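Local coordinates for ubiquitin-like-conjugating enzyme ATG10 (Saccharomyces cerevisiae, PDB 4EBR), which acts as the E2-like enzyme of autophagy that catalyses the conjugation of ATG12 to ATG5, at residues H23-C28 and F159-L164; L27-H32 and L44-Q49. All blocks are in the same frame, centred on the assembly; numbering follows the deposited sequence.

Contact 1 (H23-C28 and F159-L164)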
loop_
_atom_site.group_PDB
_atom_site.type_symbol
_atom_site.label_atom_id
_atom_site.label_comp_id
_atom_site.label_asym_id
_atom_site.label_seq_id
_atom_site.Cartn_x
_atom_site.Cartn_y
_atom_site.Cartn_z
ATOM N N HIS A 23 6.474 2.141 26.674
ATOM C CA HIS A 23 5.948 2.738 27.900
ATOM C C HIS A 23 6.936 3.689 28.574
ATOM O O HIS A 23 6.542 4.699 29.153
ATOM C CB HIS A 23 5.530 1.649 28.883
ATOM C CG HIS A 23 4.555 0.672 28.312
ATOM N ND1 HIS A 23 4.881 -0.191 27.289
ATOM C CD2 HIS A 23 3.257 0.429 28.610
ATOM C CE1 HIS A 23 3.829 -0.932 26.990
ATOM N NE2 HIS A 23 2.829 -0.572 27.774
ATOM N N ASN A 24 8.218 3.368 28.499
ATOM C CA ASN A 24 9.230 4.200 29.125
ATOM C C ASN A 24 9.825 5.191 28.140
ATOM O O ASN A 24 10.730 5.954 28.471
ATOM C CB ASN A 24 10.333 3.330 29.730
ATOM C CG ASN A 24 9.791 2.299 30.690
ATOM O OD1 ASN A 24 8.938 2.600 31.533
ATOM N ND2 ASN A 24 10.270 1.066 30.560
ATOM N N TRP A 25 9.334 5.159 26.914
ATOM C CA TRP A 25 9.778 6.105 25.912
ATOM C C TRP A 25 9.180 7.457 26.269
ATOM O O TRP A 25 7.978 7.560 26.516
ATOM C CB TRP A 25 9.292 5.640 24.555
ATOM C CG TRP A 25 9.747 6.474 23.430
ATOM C CD1 TRP A 25 10.756 7.389 23.443
ATOM C CD2 TRP A 25 9.202 6.483 22.106
ATOM N NE1 TRP A 25 10.876 7.965 22.197
ATOM C CE2 TRP A 25 9.932 7.427 21.361
ATOM C CE3 TRP A 25 8.174 5.779 21.477
ATOM C CZ2 TRP A 25 9.663 7.692 20.020
ATOM C CZ3 TRP A 25 7.910 6.038 20.149
ATOM C CH2 TRP A 25 8.652 6.986 19.432
ATOM N N ALA A 26 10.018 8.489 26.324
ATOM C CA ALA A 26 9.593 9.801 26.830
ATOM C C ALA A 26 8.461 10.402 26.011
ATOM O O ALA A 26 7.495 10.931 26.569
ATOM C CB ALA A 26 10.772 10.764 26.878
ATOM N N LEU A 27 8.595 10.299 24.688
ATOM C CA LEU A 27 7.649 10.873 23.734
ATOM C C LEU A 27 6.264 10.243 23.782
ATOM O O LEU A 27 5.327 10.764 23.180
ATOM C CB LEU A 27 8.178 10.699 22.310
ATOM C CG LEU A 27 9.071 11.732 21.633
ATOM C CD1 LEU A 27 9.179 11.368 20.166
ATOM C CD2 LEU A 27 8.534 13.152 21.785
ATOM N N CYS A 28 6.131 9.113 24.466
ATOM C CA CYS A 28 4.923 8.310 24.327
ATOM C C CYS A 28 3.871 8.563 25.395
ATOM O O CYS A 28 4.059 8.196 26.552
ATOM C CB CYS A 28 5.275 6.826 24.301
ATOM S SG CYS A 28 3.880 5.781 23.857
ATOM N N PHE A 159 12.198 2.175 11.391
ATOM C CA PHE A 159 10.931 2.797 11.047
ATOM C C PHE A 159 10.360 3.805 12.025
ATOM O O PHE A 159 9.544 4.646 11.649
ATOM C CB PHE A 159 9.893 1.721 10.754
ATOM C CG PHE A 159 10.022 1.152 9.383
ATOM C CD1 PHE A 159 9.069 1.415 8.425
ATOM C CD2 PHE A 159 11.127 0.394 9.037
ATOM C CE1 PHE A 159 9.194 0.906 7.162
ATOM C CE2 PHE A 159 11.262 -0.112 7.772
ATOM C CZ PHE A 159 10.293 0.142 6.832
ATOM N N ILE A 160 10.777 3.744 13.278
ATOM C CA ILE A 160 10.186 4.640 14.260
ATOM C C ILE A 160 11.209 5.560 14.925
ATOM O O ILE A 160 11.123 6.792 14.804
ATOM C CB ILE A 160 9.378 3.862 15.308
ATOM C CG1 ILE A 160 8.217 3.148 14.622
ATOM C CG2 ILE A 160 8.836 4.800 16.361
ATOM C CD1 ILE A 160 7.411 2.271 15.564
ATOM N N PHE A 161 12.171 4.967 15.629
ATOM C CA PHE A 161 13.113 5.753 16.406
ATOM C C PHE A 161 14.010 6.640 15.552
ATOM O O PHE A 161 14.560 7.609 16.028
ATOM C CB PHE A 161 13.953 4.850 17.295
ATOM C CG PHE A 161 13.154 4.081 18.312
ATOM C CD1 PHE A 161 11.991 4.598 18.837
ATOM C CD2 PHE A 161 13.583 2.833 18.755
ATOM C CE1 PHE A 161 11.273 3.889 19.787
ATOM C CE2 PHE A 161 12.869 2.124 19.703
ATOM C CZ PHE A 161 11.716 2.646 20.217
ATOM N N SER A 162 14.153 6.313 14.284
ATOM C CA SER A 162 15.027 7.078 13.410
ATOM C C SER A 162 14.527 8.504 13.221
ATOM O O SER A 162 15.323 9.437 13.261
ATOM C CB SER A 162 15.134 6.395 12.058
ATOM O OG SER A 162 13.834 6.161 11.527
ATOM N N TRP A 163 13.235 8.686 12.972
ATOM C CA TRP A 163 12.703 10.050 12.830
ATOM C C TRP A 163 12.109 10.701 14.089
ATOM O O TRP A 163 11.919 11.911 14.133
ATOM C CB TRP A 163 11.722 10.140 11.664
ATOM C CG TRP A 163 10.551 9.232 11.792
ATOM C CD1 TRP A 163 10.540 7.874 11.631
ATOM C CD2 TRP A 163 9.201 9.610 12.080
ATOM N NE1 TRP A 163 9.268 7.384 11.807
ATOM C CE2 TRP A 163 8.426 8.431 12.079
ATOM C CE3 TRP A 163 8.570 10.834 12.331
ATOM C CZ2 TRP A 163 7.054 8.439 12.335
ATOM C CZ3 TRP A 163 7.206 10.840 12.582
ATOM C CH2 TRP A 163 6.465 9.651 12.584
ATOM N N LEU A 164 11.849 9.867 15.100
ATOM C CA LEU A 164 11.360 10.317 16.406
ATOM C C LEU A 164 12.446 10.533 17.476
ATOM O O LEU A 164 12.437 11.557 18.160
ATOM C CB LEU A 164 10.296 9.350 16.935
ATOM C CG LEU A 164 8.853 9.633 16.512
ATOM C CD1 LEU A 164 7.876 9.126 17.562
ATOM C CD2 LEU A 164 8.649 11.118 16.257
#
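Ile160 meets the indole of Trp25 with its CG2 methyl, which comes obliquely to the far corner of the six-membered ring, 3.8 Å from Trp25 CH2. With CG1 lying beside its own backbone N (chi1 -63°), Ile160 has CG2 anti to that N; its side chain also reaches Leu67 and Leu69 of strand 63-72, so a branched aliphatic suits a place between ring and sheet. Phe161, one residue on, forms an edge-to-face pair with Trp25: the planes stand at 80°, the centroids are 5.1 Å apart, and Phe161 CE1 lies 3.8 Å above one face of the indole. On the opposite face sits Leu27 CB of the same loop, and Tyr166 stacks with the indole as well. Trp25 can reach into this place because its CG is anti to its own backbone N (chi1 -176°), carrying the ring out from the loop that joins helix 6-18 to strand 28-33. The contact packs that loop, whose residues Trp25 to Cys28 form a type I turn, on helix 152-164, the helix that follows the active-site cysteine in this E2-like fold. Trp163 has a different role within the helix: its NE1 donates to Phe159 O at 2.8 Å, with the acceptor almost in the plane of its indole. Leu164 places CB in the plane of the Trp25 ring, at the edge, 3.6 Å from CZ2. Its CD2 also lies 4.0 Å from Leu27 CD1, one leucine laid obliquely across another. Just past the segment, Gly165 O accepts a hydrogen bond from Trp25 NE1. An alanine replacing Trp25 would probably leave the Phe161 edge without its face, open a gap beside Ile160 and Leu164, and deprive Gly165 O of this donor.

Contact 2 (L27-H32 and L44-Q49)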
loop_
_atom_site.group_PDB
_atom_site.type_symbol
_atom_site.label_atom_id
_atom_site.label_comp_id
_atom_site.label_asym_id
_atom_site.label_seq_id
_atom_site.Cartn_x
_atom_site.Cartn_y
_atom_site.Cartn_z
ATOM N N LEU A 27 8.595 10.299 24.688
ATOM C CA LEU A 27 7.649 10.873 23.734
ATOM C C LEU A 27 6.264 10.243 23.782
ATOM O O LEU A 27 5.327 10.764 23.180
ATOM C CB LEU A 27 8.178 10.699 22.310
ATOM C CG LEU A 27 9.071 11.732 21.633
ATOM C CD1 LEU A 27 9.179 11.368 20.166
ATOM C CD2 LEU A 27 8.534 13.152 21.785
ATOM N N CYS A 28 6.131 9.113 24.466
ATOM C CA CYS A 28 4.923 8.310 24.327
ATOM C C CYS A 28 3.871 8.563 25.395
ATOM O O CYS A 28 4.059 8.196 26.552
ATOM C CB CYS A 28 5.275 6.826 24.301
ATOM S SG CYS A 28 3.880 5.781 23.857
ATOM N N GLN A 29 2.757 9.169 24.991
ATOM C CA GLN A 29 1.619 9.366 25.877
ATOM C C GLN A 29 0.981 8.040 26.263
ATOM O O GLN A 29 0.850 7.747 27.448
ATOM C CB GLN A 29 0.569 10.268 25.230
ATOM C CG GLN A 29 0.660 11.731 25.628
ATOM C CD GLN A 29 -0.534 12.532 25.120
ATOM O OE1 GLN A 29 -1.418 11.991 24.446
ATOM N NE2 GLN A 29 -0.567 13.827 25.444
ATOM N N ASP A 30 0.576 7.241 25.275
ATOM C CA ASP A 30 -0.059 5.953 25.573
ATOM C C ASP A 30 0.125 4.850 24.520
ATOM O O ASP A 30 0.355 5.120 23.342
ATOM C CB ASP A 30 -1.542 6.128 25.937
ATOM C CG ASP A 30 -2.362 6.703 24.806
ATOM O OD1 ASP A 30 -2.491 6.022 23.760
ATOM O OD2 ASP A 30 -2.900 7.824 24.964
ATOM N N VAL A 31 0.013 3.607 24.979
ATOM C CA VAL A 31 0.285 2.412 24.188
ATOM C C VAL A 31 -0.925 1.495 24.284
ATOM O O VAL A 31 -1.402 1.216 25.381
ATOM C CB VAL A 31 1.479 1.631 24.787
ATOM C CG1 VAL A 31 1.855 0.470 23.901
ATOM C CG2 VAL A 31 2.681 2.546 25.010
ATOM N N HIS A 32 -1.430 1.007 23.159
ATOM C CA HIS A 32 -2.577 0.108 23.214
ATOM C C HIS A 32 -2.389 -1.043 22.278
ATOM O O HIS A 32 -2.164 -0.833 21.088
ATOM C CB HIS A 32 -3.843 0.817 22.779
ATOM C CG HIS A 32 -4.310 1.860 23.730
ATOM N ND1 HIS A 32 -5.310 1.627 24.649
ATOM C CD2 HIS A 32 -3.929 3.145 23.900
ATOM C CE1 HIS A 32 -5.525 2.728 25.348
ATOM N NE2 HIS A 32 -4.700 3.664 24.914
ATOM N N LEU A 44 1.659 9.866 20.729
ATOM C CA LEU A 44 2.860 10.561 21.155
ATOM C C LEU A 44 2.559 11.884 21.828
ATOM O O LEU A 44 1.560 12.532 21.540
ATOM C CB LEU A 44 3.801 10.784 19.985
ATOM C CG LEU A 44 4.356 9.503 19.374
ATOM C CD1 LEU A 44 5.401 9.853 18.337
ATOM C CD2 LEU A 44 4.932 8.581 20.437
ATOM N N ILE A 45 3.464 12.281 22.718
ATOM C CA ILE A 45 3.347 13.529 23.463
ATOM C C ILE A 45 3.421 14.739 22.540
ATOM O O ILE A 45 4.148 14.737 21.546
ATOM C CB ILE A 45 4.445 13.648 24.536
ATOM C CG1 ILE A 45 5.831 13.638 23.886
ATOM C CG2 ILE A 45 4.321 12.524 25.553
ATOM C CD1 ILE A 45 6.957 13.967 24.842
ATOM N N PRO A 46 2.653 15.767 22.879
ATOM C CA PRO A 46 2.539 16.973 22.047
ATOM C C PRO A 46 3.903 17.450 21.540
ATOM O O PRO A 46 4.859 17.519 22.307
ATOM C CB PRO A 46 1.909 17.996 23.004
ATOM C CG PRO A 46 1.051 17.171 23.884
ATOM C CD PRO A 46 1.842 15.883 24.107
ATOM N N THR A 47 4.010 17.694 20.244
ATOM C CA THR A 47 5.272 18.164 19.710
ATOM C C THR A 47 5.073 19.036 18.492
ATOM O O THR A 47 4.097 18.888 17.756
ATOM C CB THR A 47 6.198 16.990 19.340
ATOM O OG1 THR A 47 5.517 16.107 18.439
ATOM C CG2 THR A 47 6.608 16.220 20.585
ATOM N N ARG A 48 6.023 19.932 18.270
ATOM C CA ARG A 48 6.122 20.623 16.977
ATOM C C ARG A 48 7.584 20.622 16.526
ATOM O O ARG A 48 8.429 21.231 17.184
ATOM C CB ARG A 48 5.502 22.028 17.033
ATOM C CG ARG A 48 6.082 23.070 16.061
ATOM C CD ARG A 48 5.932 22.745 14.567
ATOM N NE ARG A 48 6.444 23.853 13.751
ATOM C CZ ARG A 48 6.935 23.735 12.520
ATOM N NH1 ARG A 48 7.369 24.814 11.875
ATOM N NH2 ARG A 48 7.001 22.542 11.935
ATOM N N GLN A 49 7.868 19.931 15.413
ATOM C CA GLN A 49 9.243 19.596 15.001
ATOM C C GLN A 49 9.917 18.637 15.996
ATOM O O GLN A 49 11.102 18.314 15.848
ATOM C CB GLN A 49 10.117 20.831 14.765
ATOM C CG GLN A 49 9.668 21.728 13.632
ATOM C CD GLN A 49 10.323 23.091 13.718
ATOM O OE1 GLN A 49 11.150 23.331 14.596
ATOM N NE2 GLN A 49 9.952 23.992 12.816
#
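In the antiparallel pairing of strands 28-33 and 40-44, Cys28 stands opposite Leu44, a non-hydrogen-bonded pair whose CA atoms are 4.4 Å apart, with side chains pointing apart. One step beyond, Ile45 N is modelled as donating to Leu27 O, at a distance too short to be reliable. The same oxygen has a bent, weak CA-H...O contact with Leu44 CA at 3.2 Å. The side chains of Ile45 and Leu27 cross at about a right angle, Ile45 CG1 lying 3.5 Å from Leu27 CD2. That branch gets there by standing between its own backbone N and carbonyl carbon (chi1 61°). Leu27 CD2 also touches Thr47 CG2 at 3.8 Å, the methyl of a threonine serving as another apolar surface. At the exposed margin, the aliphatic part of Gln29 lies against Ile45, CG to CG2 3.7 Å, while its amide NE2 comes 3.4 Å from Pro46 CD; a long side chain with a polar end fits a place partly in solvent. A classic beta bulge sets two residues, Gln29 and Asp30, across from the single Arg43, and Asp30 OD1 forms a salt bridge with Arg43 NH1. Beyond the pair, Leu44 hydrogen-bonds through its backbone to Ile65 of strand 63-72, and its side chain touches Leu164, where strand 40-44 packs on helix 152-164.

Contacts 1 and 2 share Leu27 and Cys28, and their centres are about 8 Å apart; the turn from Trp25 to Cys28 leads from the helix-facing loop into the strand pair. They also touch through side chains: Trp25 CZ3 packs 3.9 Å from Leu44 CD2, and His23 CE1 lies 3.9 Å from Val31 CG1. Neither contact reaches the active site; contact 1 is the nearer, the side chain of Ile160 being about 11 Å from that of Cys135, which forms the glycyl thioester intermediate, and about 13 Å from the mercury ion bound at Cys135, Asp136 and Cys139.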